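Local coordinates for protein lactate racemase (Thermoanaerobacterium thermosaccharolyticum, PDB 2YJG) that interconverts the D- and L-isomers of lactate with a nickel pincer cofactor derived from nicotinic acid mononucleotide, at residues D58-K63 with A162-A167; V312-A317 with K371-T376; C201-K206 with R348-T353; D41-A46 with R80-L85. All blocks are in the same frame, centred on the assembly; numbering follows the deposited sequence.

Contact 1 (D58-K63 with A162-A167)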
loop_
_atom_site.group_PDB
_atom_site.type_symbol
_atom_site.label_atom_id
_atom_site.label_comp_id
_atom_site.label_asym_id
_atom_site.label_seq_id
_atom_site.Cartn_x
_atom_site.Cartn_y
_atom_site.Cartn_z
ATOM N N ASP A 58 -28.664 2.883 6.834
ATOM C CA ASP A 58 -29.924 2.244 6.439
ATOM C C ASP A 58 -29.908 1.773 5.017
ATOM O O ASP A 58 -30.366 0.669 4.711
ATOM C CB ASP A 58 -31.090 3.192 6.694
ATOM C CG ASP A 58 -31.308 3.427 8.163
ATOM O OD1 ASP A 58 -31.039 2.504 8.947
ATOM O OD2 ASP A 58 -31.746 4.546 8.543
ATOM N N LEU A 59 -29.332 2.573 4.127
ATOM C CA LEU A 59 -29.176 2.127 2.760
ATOM C C LEU A 59 -28.292 0.891 2.575
ATOM O O LEU A 59 -28.506 0.092 1.638
ATOM C CB LEU A 59 -28.555 3.260 1.925
ATOM C CG LEU A 59 -29.410 4.481 1.650
ATOM C CD1 LEU A 59 -28.580 5.521 0.826
ATOM C CD2 LEU A 59 -30.723 4.155 0.903
ATOM N N ALA A 60 -27.275 0.768 3.443
ATOM C CA ALA A 60 -26.278 -0.293 3.363
ATOM C C ALA A 60 -26.734 -1.593 4.064
ATOM O O ALA A 60 -26.098 -2.643 3.939
ATOM C CB ALA A 60 -25.002 0.190 4.053
ATOM N N GLU A 61 -27.753 -1.486 4.893
ATOM C CA GLU A 61 -28.265 -2.663 5.608
ATOM C C GLU A 61 -28.715 -3.759 4.640
ATOM O O GLU A 61 -29.510 -3.503 3.713
ATOM C CB GLU A 61 -29.417 -2.245 6.538
ATOM C CG GLU A 61 -29.868 -3.326 7.531
ATOM C CD GLU A 61 -30.854 -2.861 8.560
ATOM O OE1 GLU A 61 -31.575 -1.867 8.329
ATOM O OE2 GLU A 61 -30.924 -3.506 9.615
ATOM N N GLY A 62 -28.215 -4.982 4.876
ATOM C CA GLY A 62 -28.498 -6.153 4.068
ATOM C C GLY A 62 -27.886 -6.202 2.672
ATOM O O GLY A 62 -28.241 -7.082 1.870
ATOM N N LYS A 63 -27.004 -5.257 2.337
ATOM C CA LYS A 63 -26.370 -5.253 1.017
ATOM C C LYS A 63 -25.098 -6.079 1.065
ATOM O O LYS A 63 -24.393 -6.038 2.083
ATOM C CB LYS A 63 -25.989 -3.830 0.613
ATOM C CG LYS A 63 -27.179 -2.866 0.527
ATOM C CD LYS A 63 -28.096 -3.199 -0.591
ATOM C CE LYS A 63 -28.909 -2.020 -1.066
ATOM N NZ LYS A 63 -30.229 -1.983 -0.413
ATOM N N ALA A 162 -22.346 -3.465 -8.265
ATOM C CA ALA A 162 -22.626 -3.112 -6.901
ATOM C C ALA A 162 -24.099 -3.175 -6.524
ATOM O O ALA A 162 -24.971 -2.769 -7.286
ATOM C CB ALA A 162 -22.094 -1.717 -6.607
ATOM N N ASP A 163 -24.347 -3.728 -5.343
ATOM C CA ASP A 163 -25.641 -3.639 -4.630
ATOM C C ASP A 163 -25.980 -2.251 -4.196
ATOM O O ASP A 163 -27.155 -1.833 -4.162
ATOM C CB ASP A 163 -25.517 -4.400 -3.304
ATOM C CG ASP A 163 -26.030 -5.739 -3.389
ATOM O OD1 ASP A 163 -26.430 -6.142 -4.523
ATOM O OD2 ASP A 163 -26.045 -6.405 -2.334
ATOM N N LEU A 164 -24.948 -1.526 -3.789
ATOM C CA LEU A 164 -25.110 -0.129 -3.459
ATOM C C LEU A 164 -23.881 0.572 -3.966
ATOM O O LEU A 164 -22.733 0.112 -3.740
ATOM C CB LEU A 164 -25.273 0.043 -1.965
ATOM C CG LEU A 164 -25.459 1.436 -1.403
ATOM C CD1 LEU A 164 -26.823 1.946 -1.783
ATOM C CD2 LEU A 164 -25.183 1.489 0.137
ATOM N N LEU A 165 -24.095 1.656 -4.696
ATOM C CA LEU A 165 -23.025 2.497 -5.152
ATOM C C LEU A 165 -23.065 3.848 -4.466
ATOM O O LEU A 165 -24.092 4.545 -4.490
ATOM C CB LEU A 165 -23.116 2.677 -6.658
ATOM C CG LEU A 165 -21.968 3.450 -7.340
ATOM C CD1 LEU A 165 -20.542 2.756 -7.105
ATOM C CD2 LEU A 165 -22.235 3.660 -8.808
ATOM N N VAL A 166 -21.917 4.211 -3.887
ATOM C CA VAL A 166 -21.729 5.422 -3.121
ATOM C C VAL A 166 -20.542 6.204 -3.727
ATOM O O VAL A 166 -19.638 5.602 -4.315
ATOM C CB VAL A 166 -21.423 5.043 -1.630
ATOM C CG1 VAL A 166 -21.011 6.210 -0.836
ATOM C CG2 VAL A 166 -22.639 4.454 -1.005
ATOM N N ALA A 167 -20.477 7.502 -3.478
ATOM C CA ALA A 167 -19.254 8.277 -3.850
ATOM C C ALA A 167 -18.941 9.346 -2.840
ATOM O O ALA A 167 -19.860 9.906 -2.203
ATOM C CB ALA A 167 -19.441 8.949 -5.185
#
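Leu-164, the first residue of strand 164-170 in the mixed sheet of the N-terminal domain, inserts its CD2 methyl into the turn that links helix 56-59 to the neighbouring parallel strand 66-71. This helix-turn-strand connection of an alpha/beta fold is met on its sheet-facing side: CD2 lies 3.8 Å from Ala-60 CA and 4.2 Å from Leu-59 CB, against the backbone of Leu-59 and Ala-60. Chi1 of Leu-164, -180°, sets CG trans to its own N and carries the branch out from the strand towards these two residues. Beside it, the Lys-63 chain passes over Asp-163, its CE packed 3.6 Å from the backbone Asp-163 O. The two charges do not pair, since Lys-63 NZ and Asp-163 OD2 stand 6.4 Å apart. Bends at chi2 and chi4 instead turn the ammonium back to its own segment, where it makes a weak bond to Leu-59 O.

Second-shell contacts fix the pieces. A type II beta turn from Ala-60 to Lys-63 reverses the chain, with Gly-62 at a positive phi of 71°. Asn-94 ND2 bonds to both Ala-60 O and Lys-63 O, bridging the two ends of the turn. Leu-56 and Ala-234 also touch Leu-164, extending the apolar packing. Backbone bonds join Asp-163 to Asn-65 and Leu-164 to Val-67, tying the incoming strand to its neighbour. Asp-163 OD2 accepts from Lys-64 N, which brings that carboxylate oxygen to 3.5 Å from Lys-63 C.

Contact 2 (V312-A317 with K371-T376)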
loop_
_atom_site.group_PDB
_atom_site.type_symbol
_atom_site.label_atom_id
_atom_site.label_comp_id
_atom_site.label_asym_id
_atom_site.label_seq_id
_atom_site.Cartn_x
_atom_site.Cartn_y
_atom_site.Cartn_z
ATOM N N VAL A 312 -7.509 43.995 -21.429
ATOM C CA VAL A 312 -6.295 43.249 -21.145
ATOM C C VAL A 312 -6.433 42.517 -19.827
ATOM O O VAL A 312 -6.847 43.092 -18.822
ATOM C CB VAL A 312 -5.093 44.195 -21.135
ATOM C CG1 VAL A 312 -3.769 43.420 -20.924
ATOM C CG2 VAL A 312 -5.046 44.987 -22.465
ATOM N N ILE A 313 -6.176 41.211 -19.858
ATOM C CA ILE A 313 -6.138 40.412 -18.670
ATOM C C ILE A 313 -4.660 40.128 -18.358
ATOM O O ILE A 313 -3.923 39.560 -19.227
ATOM C CB ILE A 313 -6.893 39.082 -18.890
ATOM C CG1 ILE A 313 -8.393 39.336 -19.119
ATOM C CG2 ILE A 313 -6.661 38.081 -17.733
ATOM C CD1 ILE A 313 -9.084 38.126 -19.997
ATOM N N ILE A 314 -4.221 40.532 -17.168
ATOM C CA ILE A 314 -2.881 40.171 -16.592
ATOM C C ILE A 314 -3.066 39.044 -15.601
ATOM O O ILE A 314 -3.876 39.122 -14.664
ATOM C CB ILE A 314 -2.182 41.336 -15.858
ATOM C CG1 ILE A 314 -2.025 42.535 -16.770
ATOM C CG2 ILE A 314 -0.849 40.872 -15.294
ATOM C CD1 ILE A 314 -1.772 43.912 -16.063
ATOM N N ILE A 315 -2.339 37.963 -15.821
ATOM C CA ILE A 315 -2.419 36.807 -14.964
ATOM C C ILE A 315 -1.009 36.427 -14.460
ATOM O O ILE A 315 -0.094 36.233 -15.254
ATOM C CB ILE A 315 -3.109 35.567 -15.643
ATOM C CG1 ILE A 315 -3.255 34.514 -14.570
ATOM C CG2 ILE A 315 -2.342 35.025 -16.811
ATOM C CD1 ILE A 315 -4.264 33.439 -14.712
ATOM N N ALA A 316 -0.871 36.292 -13.141
ATOM C CA ALA A 316 0.355 35.836 -12.572
ATOM C C ALA A 316 0.208 34.370 -12.316
ATOM O O ALA A 316 -0.659 33.973 -11.576
ATOM C CB ALA A 316 0.699 36.588 -11.281
ATOM N N ALA A 317 1.073 33.584 -12.970
ATOM C CA ALA A 317 1.069 32.107 -12.943
ATOM C C ALA A 317 2.520 31.642 -13.222
ATOM O O ALA A 317 3.062 31.856 -14.300
ATOM C CB ALA A 317 0.075 31.524 -13.999
ATOM N N LYS A 371 -6.673 40.714 -24.839
ATOM C CA LYS A 371 -5.241 40.413 -24.785
ATOM C C LYS A 371 -4.920 39.826 -23.446
ATOM O O LYS A 371 -5.482 40.286 -22.456
ATOM C CB LYS A 371 -4.440 41.719 -24.924
ATOM C CG LYS A 371 -4.773 42.491 -26.160
ATOM C CD LYS A 371 -4.078 42.002 -27.366
ATOM C CE LYS A 371 -4.703 42.670 -28.646
ATOM N NZ LYS A 371 -3.677 42.954 -29.712
ATOM N N VAL A 372 -4.026 38.844 -23.399
ATOM C CA VAL A 372 -3.593 38.273 -22.147
ATOM C C VAL A 372 -2.103 38.501 -22.021
ATOM O O VAL A 372 -1.312 38.334 -23.017
ATOM C CB VAL A 372 -3.956 36.798 -22.045
ATOM C CG1 VAL A 372 -3.381 36.160 -20.752
ATOM C CG2 VAL A 372 -5.486 36.634 -22.114
ATOM N N ILE A 373 -1.736 38.975 -20.842
ATOM C CA ILE A 373 -0.338 39.163 -20.469
ATOM C C ILE A 373 -0.034 38.200 -19.359
ATOM O O ILE A 373 -0.741 38.169 -18.343
ATOM C CB ILE A 373 -0.006 40.627 -19.989
ATOM C CG1 ILE A 373 -0.184 41.598 -21.133
ATOM C CG2 ILE A 373 1.448 40.715 -19.425
ATOM C CD1 ILE A 373 -0.432 42.987 -20.734
ATOM N N MET A 374 0.995 37.378 -19.531
ATOM C CA MET A 374 1.334 36.454 -18.464
ATOM C C MET A 374 2.651 36.878 -17.748
ATOM O O MET A 374 3.695 37.033 -18.362
ATOM C CB MET A 374 1.445 35.009 -18.960
ATOM C CG MET A 374 0.191 34.385 -19.532
ATOM S SD MET A 374 0.376 32.609 -19.801
ATOM C CE MET A 374 0.198 32.016 -18.188
ATOM N N VAL A 375 2.563 37.060 -16.445
ATOM C CA VAL A 375 3.719 37.135 -15.547
ATOM C C VAL A 375 4.021 35.720 -15.125
ATOM O O VAL A 375 3.253 35.081 -14.416
ATOM C CB VAL A 375 3.420 38.072 -14.286
ATOM C CG1 VAL A 375 4.546 38.055 -13.219
ATOM C CG2 VAL A 375 3.103 39.539 -14.758
ATOM N N THR A 376 5.208 35.247 -15.537
ATOM C CA THR A 376 5.550 33.866 -15.487
ATOM C C THR A 376 7.068 33.721 -15.517
ATOM O O THR A 376 7.741 34.646 -15.851
ATOM C CB THR A 376 4.889 33.137 -16.672
ATOM O OG1 THR A 376 4.944 31.758 -16.419
ATOM C CG2 THR A 376 5.553 33.454 -17.999
#
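Val-312 to Ala-316 and Lys-371 to Val-375 run as neighbouring parallel strands, 4.7 Å apart at closest approach and crossing at -20°, each residue level with its partner from Val-312 beside Lys-371 to Ala-316 beside Val-375. Ile-313 and Ile-315 each donate to and accept from the other strand; Ile-313 N reaches Lys-371 O at 2.8 Å, and only the bond from Val-375 N to Ile-315 O is clearly tilted, 27° from the carbonyl plane.

On the face with Val-312, Ile-314, Ile-373 and Val-375, the CD1 end of Ile-373 presses against Val-312 CG1 at 3.4 Å, tighter than usual for two carbons. Lys-371 adds only the base of its chain to this face, CB meeting Val-312 CG2, while the ammonium end leads away. Helix 395-405 packs over Val-312, Ile-314 and Ile-373. On the other face Ile-315 and Met-374 lie side by side, Ile-315 CG2 touching Met-374 CG at 3.8 Å. Met-374 then bends at chi3, 77°, which curls its CE methyl to 4.2 Å from Ala-317 CB. Helices 293-305 and 357-369 cover this second face.

Past the strand ends the two segments remain close: Thr-376 OG1 lies 2.8 Å from Ala-317 O and has Glu-318 O and Asn-380 ND2 as partners. The connection between the strands is wholly helical and loop, a beta-alpha-beta crossover in the six-stranded parallel sheet, whose C-terminal edge here approaches Gln-295 and Lys-298, probable substrate-binding residues.

Contact 3 (C201-K206 with R348-T353)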
loop_
_atom_site.group_PDB
_atom_site.type_symbol
_atom_site.label_atom_id
_atom_site.label_comp_id
_atom_site.label_asym_id
_atom_site.label_seq_id
_atom_site.Cartn_x
_atom_site.Cartn_y
_atom_site.Cartn_z
ATOM N N CYS A 201 -16.437 17.632 -25.768
ATOM C CA CYS A 201 -16.541 17.977 -27.193
ATOM C C CYS A 201 -16.693 19.467 -27.449
ATOM O O CYS A 201 -17.241 20.202 -26.625
ATOM C CB CYS A 201 -17.683 17.207 -27.893
ATOM S SG CYS A 201 -19.293 17.676 -27.517
ATOM N N SER A 202 -16.227 19.899 -28.611
ATOM C CA SER A 202 -16.276 21.325 -28.973
ATOM C C SER A 202 -17.696 21.946 -28.907
ATOM O O SER A 202 -17.840 23.110 -28.531
ATOM C CB SER A 202 -15.695 21.598 -30.332
ATOM O OG SER A 202 -16.523 21.015 -31.315
ATOM N N GLU A 203 -18.714 21.153 -29.239
ATOM C CA GLU A 203 -20.095 21.621 -29.188
ATOM C C GLU A 203 -20.519 21.955 -27.768
ATOM O O GLU A 203 -21.210 22.962 -27.511
ATOM C CB GLU A 203 -21.043 20.541 -29.713
ATOM C CG GLU A 203 -22.420 21.069 -29.915
ATOM C CD GLU A 203 -23.265 20.135 -30.787
ATOM O OE1 GLU A 203 -22.726 19.126 -31.311
ATOM O OE2 GLU A 203 -24.475 20.403 -30.885
ATOM N N PHE A 204 -20.111 21.099 -26.843
ATOM C CA PHE A 204 -20.404 21.303 -25.408
ATOM C C PHE A 204 -19.633 22.510 -24.898
ATOM O O PHE A 204 -20.172 23.421 -24.254
ATOM C CB PHE A 204 -19.992 20.075 -24.635
ATOM C CG PHE A 204 -21.047 18.970 -24.607
ATOM C CD1 PHE A 204 -22.171 18.995 -25.407
ATOM C CD2 PHE A 204 -20.859 17.882 -23.769
ATOM C CE1 PHE A 204 -23.123 18.011 -25.331
ATOM C CE2 PHE A 204 -21.821 16.920 -23.649
ATOM C CZ PHE A 204 -22.966 16.975 -24.441
ATOM N N ILE A 205 -18.343 22.551 -25.221
ATOM C CA ILE A 205 -17.505 23.646 -24.671
ATOM C C ILE A 205 -17.958 25.042 -25.181
ATOM O O ILE A 205 -17.810 26.056 -24.507
ATOM C CB ILE A 205 -16.045 23.359 -24.943
ATOM C CG1 ILE A 205 -15.589 22.113 -24.182
ATOM C CG2 ILE A 205 -15.148 24.568 -24.590
ATOM C CD1 ILE A 205 -15.482 22.238 -22.643
ATOM N N LYS A 206 -18.473 25.088 -26.387
ATOM C CA LYS A 206 -18.967 26.328 -26.982
ATOM C C LYS A 206 -20.271 26.808 -26.407
ATOM O O LYS A 206 -20.649 27.994 -26.566
ATOM C CB LYS A 206 -19.098 26.195 -28.515
ATOM C CG LYS A 206 -19.728 27.389 -29.232
ATOM C CD LYS A 206 -18.752 28.470 -29.708
ATOM C CE LYS A 206 -19.308 29.289 -30.908
ATOM N NZ LYS A 206 -18.372 30.337 -31.495
ATOM N N ARG A 348 -14.511 20.059 -35.083
ATOM C CA ARG A 348 -14.384 18.705 -34.554
ATOM C C ARG A 348 -15.694 18.226 -33.964
ATOM O O ARG A 348 -16.273 18.885 -33.099
ATOM C CB ARG A 348 -13.202 18.630 -33.537
ATOM C CG ARG A 348 -11.870 19.096 -34.103
ATOM C CD ARG A 348 -10.703 18.819 -33.238
ATOM N NE ARG A 348 -10.448 17.371 -33.197
ATOM C CZ ARG A 348 -9.855 16.683 -34.158
ATOM N NH1 ARG A 348 -9.370 17.323 -35.190
ATOM N NH2 ARG A 348 -9.754 15.351 -34.070
ATOM N N GLY A 349 -16.204 17.080 -34.459
ATOM C CA GLY A 349 -17.437 16.524 -33.971
ATOM C C GLY A 349 -17.367 15.904 -32.578
ATOM O O GLY A 349 -16.260 15.829 -31.944
ATOM N N ARG A 350 -18.512 15.373 -32.151
ATOM C CA ARG A 350 -18.665 14.873 -30.778
ATOM C C ARG A 350 -17.732 13.684 -30.490
ATOM O O ARG A 350 -17.207 13.564 -29.351
ATOM C CB ARG A 350 -20.097 14.406 -30.496
ATOM C CG ARG A 350 -21.149 15.501 -30.457
ATOM C CD ARG A 350 -22.434 14.932 -29.851
ATOM N NE ARG A 350 -23.122 15.892 -29.004
ATOM C CZ ARG A 350 -24.007 16.777 -29.435
ATOM N NH1 ARG A 350 -24.313 16.849 -30.730
ATOM N NH2 ARG A 350 -24.587 17.606 -28.571
ATOM N N ASP A 351 -17.466 12.867 -31.538
ATOM C CA ASP A 351 -16.563 11.724 -31.409
ATOM C C ASP A 351 -15.149 11.922 -31.868
ATOM O O ASP A 351 -14.417 10.943 -32.079
ATOM C CB ASP A 351 -17.159 10.515 -32.175
ATOM C CG ASP A 351 -17.508 10.829 -33.654
ATOM O OD1 ASP A 351 -17.648 12.056 -34.104
ATOM O OD2 ASP A 351 -17.736 9.787 -34.354
ATOM N N GLU A 352 -14.736 13.180 -32.043
ATOM C CA GLU A 352 -13.468 13.511 -32.586
ATOM C C GLU A 352 -12.645 14.349 -31.590
ATOM O O GLU A 352 -11.680 15.016 -31.946
ATOM C CB GLU A 352 -13.677 14.288 -33.871
ATOM C CG GLU A 352 -14.402 13.429 -34.903
ATOM C CD GLU A 352 -14.666 14.110 -36.229
ATOM O OE1 GLU A 352 -14.677 15.371 -36.295
ATOM O OE2 GLU A 352 -14.791 13.361 -37.232
ATOM N N THR A 353 -13.093 14.347 -30.355
ATOM C CA THR A 353 -12.431 15.183 -29.335
ATOM C C THR A 353 -11.093 14.563 -28.943
ATOM O O THR A 353 -11.003 13.427 -28.564
ATOM C CB THR A 353 -13.324 15.315 -28.096
ATOM O OG1 THR A 353 -14.663 15.690 -28.477
ATOM C CG2 THR A 353 -12.699 16.338 -27.154
HETATM O O HOH W 1 -15.016 17.709 -30.206
HETATM O O HOH W 2 -18.457 18.691 -30.966
#
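Ser-202 OG donates to Arg-348 O at 2.8 Å, in the carbonyl plane, joining the first turn of helix 202-206 in the N-terminal domain to a loop of the C-terminal domain. Chi1 of Ser-202, 67°, puts OG between the backbone N and the carbonyl carbon, from where it reaches that oxygen. With an alanine here, Arg-348 O would probably lose its direct hydroxyl donor, leaving the link there to water.

Two waters make the indirect links. One accepts from Ser-202 N, donates to Gly-349 O and bonds with Thr-353 OG1; the other accepts from Glu-203 N and donates to Arg-348 O. Two N-H groups at the helix start are thus satisfied through water, while Phe-204 N bonds to the N-cap sulfur, Cys-201 SG, at 3.6 Å.

The charged contact is a salt bridge of Glu-203 with Arg-350. Glu-203 OE1 sits over one face of the guanidinium, 2.8 Å from Arg-350 NH1, so that no N-H points at it. The same guanidinium turns its edge to Phe-204, Arg-350 NH2 3.6 Å from Phe-204 CE1, the planes 84° apart.

In van der Waals contact, Cys-201 CB rests on Arg-350 CA at 3.8 Å. Arg-350 NE, buried here, has no partner in the model. The interface is largely polar and partly water-mediated; Cys-201 directly follows His-200, probably a nickel ligand, and the charge pairing is likely to be electrostatic rather than directional.

Contact 4 (D41-A46 with R80-L85). With SO4 (sulfate ion), chain D.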
loop_
_atom_site.group_PDB
_atom_site.type_symbol
_atom_site.label_atom_id
_atom_site.label_comp_id
_atom_site.label_asym_id
_atom_site.label_seq_id
_atom_site.Cartn_x
_atom_site.Cartn_y
_atom_site.Cartn_z
ATOM N N ASP A 41 -16.253 15.914 13.077
ATOM C CA ASP A 41 -17.592 16.249 13.455
ATOM C C ASP A 41 -18.368 16.904 12.342
ATOM O O ASP A 41 -19.574 16.778 12.275
ATOM C CB ASP A 41 -17.601 17.133 14.724
ATOM C CG ASP A 41 -17.333 16.308 16.001
ATOM O OD1 ASP A 41 -17.451 15.093 15.952
ATOM O OD2 ASP A 41 -16.934 16.873 17.024
ATOM N N ILE A 42 -17.702 17.638 11.464
ATOM C CA ILE A 42 -18.442 18.253 10.342
ATOM C C ILE A 42 -18.943 17.141 9.448
ATOM O O ILE A 42 -20.089 17.145 9.022
ATOM C CB ILE A 42 -17.545 19.225 9.565
ATOM C CG1 ILE A 42 -17.318 20.482 10.386
ATOM C CG2 ILE A 42 -18.168 19.561 8.251
ATOM C CD1 ILE A 42 -16.360 21.384 9.768
ATOM N N VAL A 43 -18.063 16.174 9.167
ATOM C CA VAL A 43 -18.404 15.020 8.360
ATOM C C VAL A 43 -19.543 14.192 8.983
ATOM O O VAL A 43 -20.532 13.936 8.327
ATOM C CB VAL A 43 -17.171 14.130 8.028
ATOM C CG1 VAL A 43 -17.603 12.921 7.215
ATOM C CG2 VAL A 43 -16.136 14.955 7.284
ATOM N N LYS A 44 -19.440 13.829 10.261
ATOM C CA LYS A 44 -20.508 13.063 10.914
ATOM C C LYS A 44 -21.857 13.792 10.889
ATOM O O LYS A 44 -22.899 13.181 10.655
ATOM C CB LYS A 44 -20.148 12.745 12.361
ATOM C CG LYS A 44 -19.090 11.687 12.588
ATOM C CD LYS A 44 -19.731 10.295 12.641
ATOM C CE LYS A 44 -20.788 10.116 13.765
ATOM N NZ LYS A 44 -22.135 9.389 13.398
ATOM N N ARG A 45 -21.845 15.096 11.125
ATOM C CA ARG A 45 -23.073 15.886 11.037
ATOM C C ARG A 45 -23.748 15.687 9.689
ATOM O O ARG A 45 -24.955 15.457 9.624
ATOM C CB ARG A 45 -22.792 17.394 11.282
ATOM C CG ARG A 45 -24.017 18.320 11.263
ATOM C CD ARG A 45 -23.658 19.818 11.396
ATOM N NE ARG A 45 -22.855 20.292 10.269
ATOM C CZ ARG A 45 -22.441 21.548 10.068
ATOM N NH1 ARG A 45 -22.776 22.530 10.905
ATOM N NH2 ARG A 45 -21.694 21.821 8.991
ATOM N N ALA A 46 -22.970 15.785 8.612
ATOM C CA ALA A 46 -23.501 15.539 7.265
ATOM C C ALA A 46 -24.109 14.170 7.162
ATOM O O ALA A 46 -25.207 14.007 6.663
ATOM C CB ALA A 46 -22.387 15.662 6.203
ATOM N N ARG A 80 -8.281 10.383 4.297
ATOM C CA ARG A 80 -7.910 9.811 5.589
ATOM C C ARG A 80 -8.979 10.111 6.642
ATOM O O ARG A 80 -9.114 9.412 7.610
ATOM C CB ARG A 80 -6.535 10.347 6.059
ATOM C CG ARG A 80 -5.359 9.892 5.260
ATOM C CD ARG A 80 -4.155 10.880 5.429
ATOM N NE ARG A 80 -2.931 10.450 4.717
ATOM C CZ ARG A 80 -2.053 9.528 5.150
ATOM N NH1 ARG A 80 -2.240 8.877 6.287
ATOM N NH2 ARG A 80 -0.972 9.229 4.418
ATOM N N ILE A 81 -9.712 11.206 6.474
ATOM C CA ILE A 81 -10.738 11.573 7.417
ATOM C C ILE A 81 -12.082 10.982 6.985
ATOM O O ILE A 81 -12.792 10.340 7.773
ATOM C CB ILE A 81 -10.853 13.075 7.549
ATOM C CG1 ILE A 81 -9.578 13.661 8.221
ATOM C CG2 ILE A 81 -12.132 13.378 8.338
ATOM C CD1 ILE A 81 -9.431 15.184 8.100
ATOM N N THR A 82 -12.403 11.139 5.713
ATOM C CA THR A 82 -13.748 10.839 5.230
ATOM C C THR A 82 -14.021 9.352 5.031
ATOM O O THR A 82 -15.083 8.884 5.404
ATOM C CB THR A 82 -14.024 11.567 3.903
ATOM O OG1 THR A 82 -12.995 11.238 2.975
ATOM C CG2 THR A 82 -14.105 13.098 4.112
ATOM N N LEU A 83 -13.063 8.606 4.480
ATOM C CA LEU A 83 -13.295 7.167 4.245
ATOM C C LEU A 83 -13.585 6.334 5.509
ATOM O O LEU A 83 -14.529 5.542 5.472
ATOM C CB LEU A 83 -12.172 6.577 3.424
ATOM C CG LEU A 83 -12.259 6.959 1.946
ATOM C CD1 LEU A 83 -11.007 6.461 1.206
ATOM C CD2 LEU A 83 -13.623 6.393 1.274
ATOM N N PRO A 84 -12.806 6.519 6.618
ATOM C CA PRO A 84 -13.173 5.740 7.804
ATOM C C PRO A 84 -14.576 6.034 8.317
ATOM O O PRO A 84 -15.239 5.150 8.909
ATOM C CB PRO A 84 -12.151 6.175 8.835
ATOM C CG PRO A 84 -10.945 6.478 8.081
ATOM C CD PRO A 84 -11.478 7.152 6.802
ATOM N N LEU A 85 -15.013 7.272 8.171
ATOM C CA LEU A 85 -16.341 7.647 8.684
ATOM C C LEU A 85 -17.414 7.109 7.775
ATOM O O LEU A 85 -18.455 6.651 8.235
ATOM C CB LEU A 85 -16.448 9.162 8.828
ATOM C CG LEU A 85 -15.568 9.797 9.899
ATOM C CD1 LEU A 85 -15.564 11.306 9.725
ATOM C CD2 LEU A 85 -16.039 9.360 11.251
HETATM S S SO4 D . 0.879 6.584 6.799
HETATM O O1 SO4 D . -0.270 6.615 7.670
HETATM O O2 SO4 D . 2.152 6.652 7.474
HETATM O O3 SO4 D . 0.896 5.408 5.953
HETATM O O4 SO4 D . 0.818 7.678 5.861
#
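Val-43 sets its CG1 methyl against the CD1 end of Leu-85, 3.6 Å away, while its other branch, CG2, meets Thr-82 CG2 at 4.2 Å and brushes Ile-81 CG2. With chi1 at 178°, CG1 is trans to the backbone N and the two methyls spread over successive turns of the facing helix. Leu-85 is forked in the same manner: CD1 takes Val-43, and CD2 packs 4.1 Å from Lys-44 CD, on the aliphatic part of that chain. Lys-44 lies crosswise to Leu-85, its ammonium paired with Glu-48 one turn on. Cutting Leu-85 back to alanine is likely to open a gap beside Val-43 and take the apolar partner from the Lys-44 methylenes.

Helices 39-48 and 79-91 pack here with segment axes 10.2 Å apart and inclined by -38°, as neighbouring helices in an alpha/beta domain. Both also reach the sheet: Val-43 touches Leu-237 and Ile-247, and Thr-82 touches Leu-237 and Val-239. Thr-82 OG1 bonds to Glu-168, leaving its methyl for Val-43. Pro-84, which has no N-H to give, kinks the second helix just before Leu-85.

Away from Val-43, the extended Arg-80 chain carries its guanidinium to a sulfate, probably from the crystallisation liquor. Arg-80 NH2 bonds to sulfate O4 at 2.8 Å, NH1 adds weak bonds to O1 and O4, and Lys-117 NZ and Glu-122 N also bond to the sulfate.

Contacts 1 and 4 share the N-terminal domain, their centres about 18 Å apart; contact 1 includes a strand of the mixed sheet on which the contact 4 helices pack. Contact 2 builds the parallel sheet of the C-terminal domain, its centre about 48 Å from that of contact 1. Contact 3 joins the two domains, its centre about 27 Å from that of contact 2. Side chain to side chain, Thr-353 of contact 3 is about 4 Å from His-200, probably the nickel ligand, and Phe-204 about 11 Å from His-174, a probable proton donor/acceptor; Ile-315 of contact 2 is about 7 Å from Lys-298, probably substrate-binding, and Thr-82 of contact 4 about 11 Å from Arg-75, probably cofactor-binding.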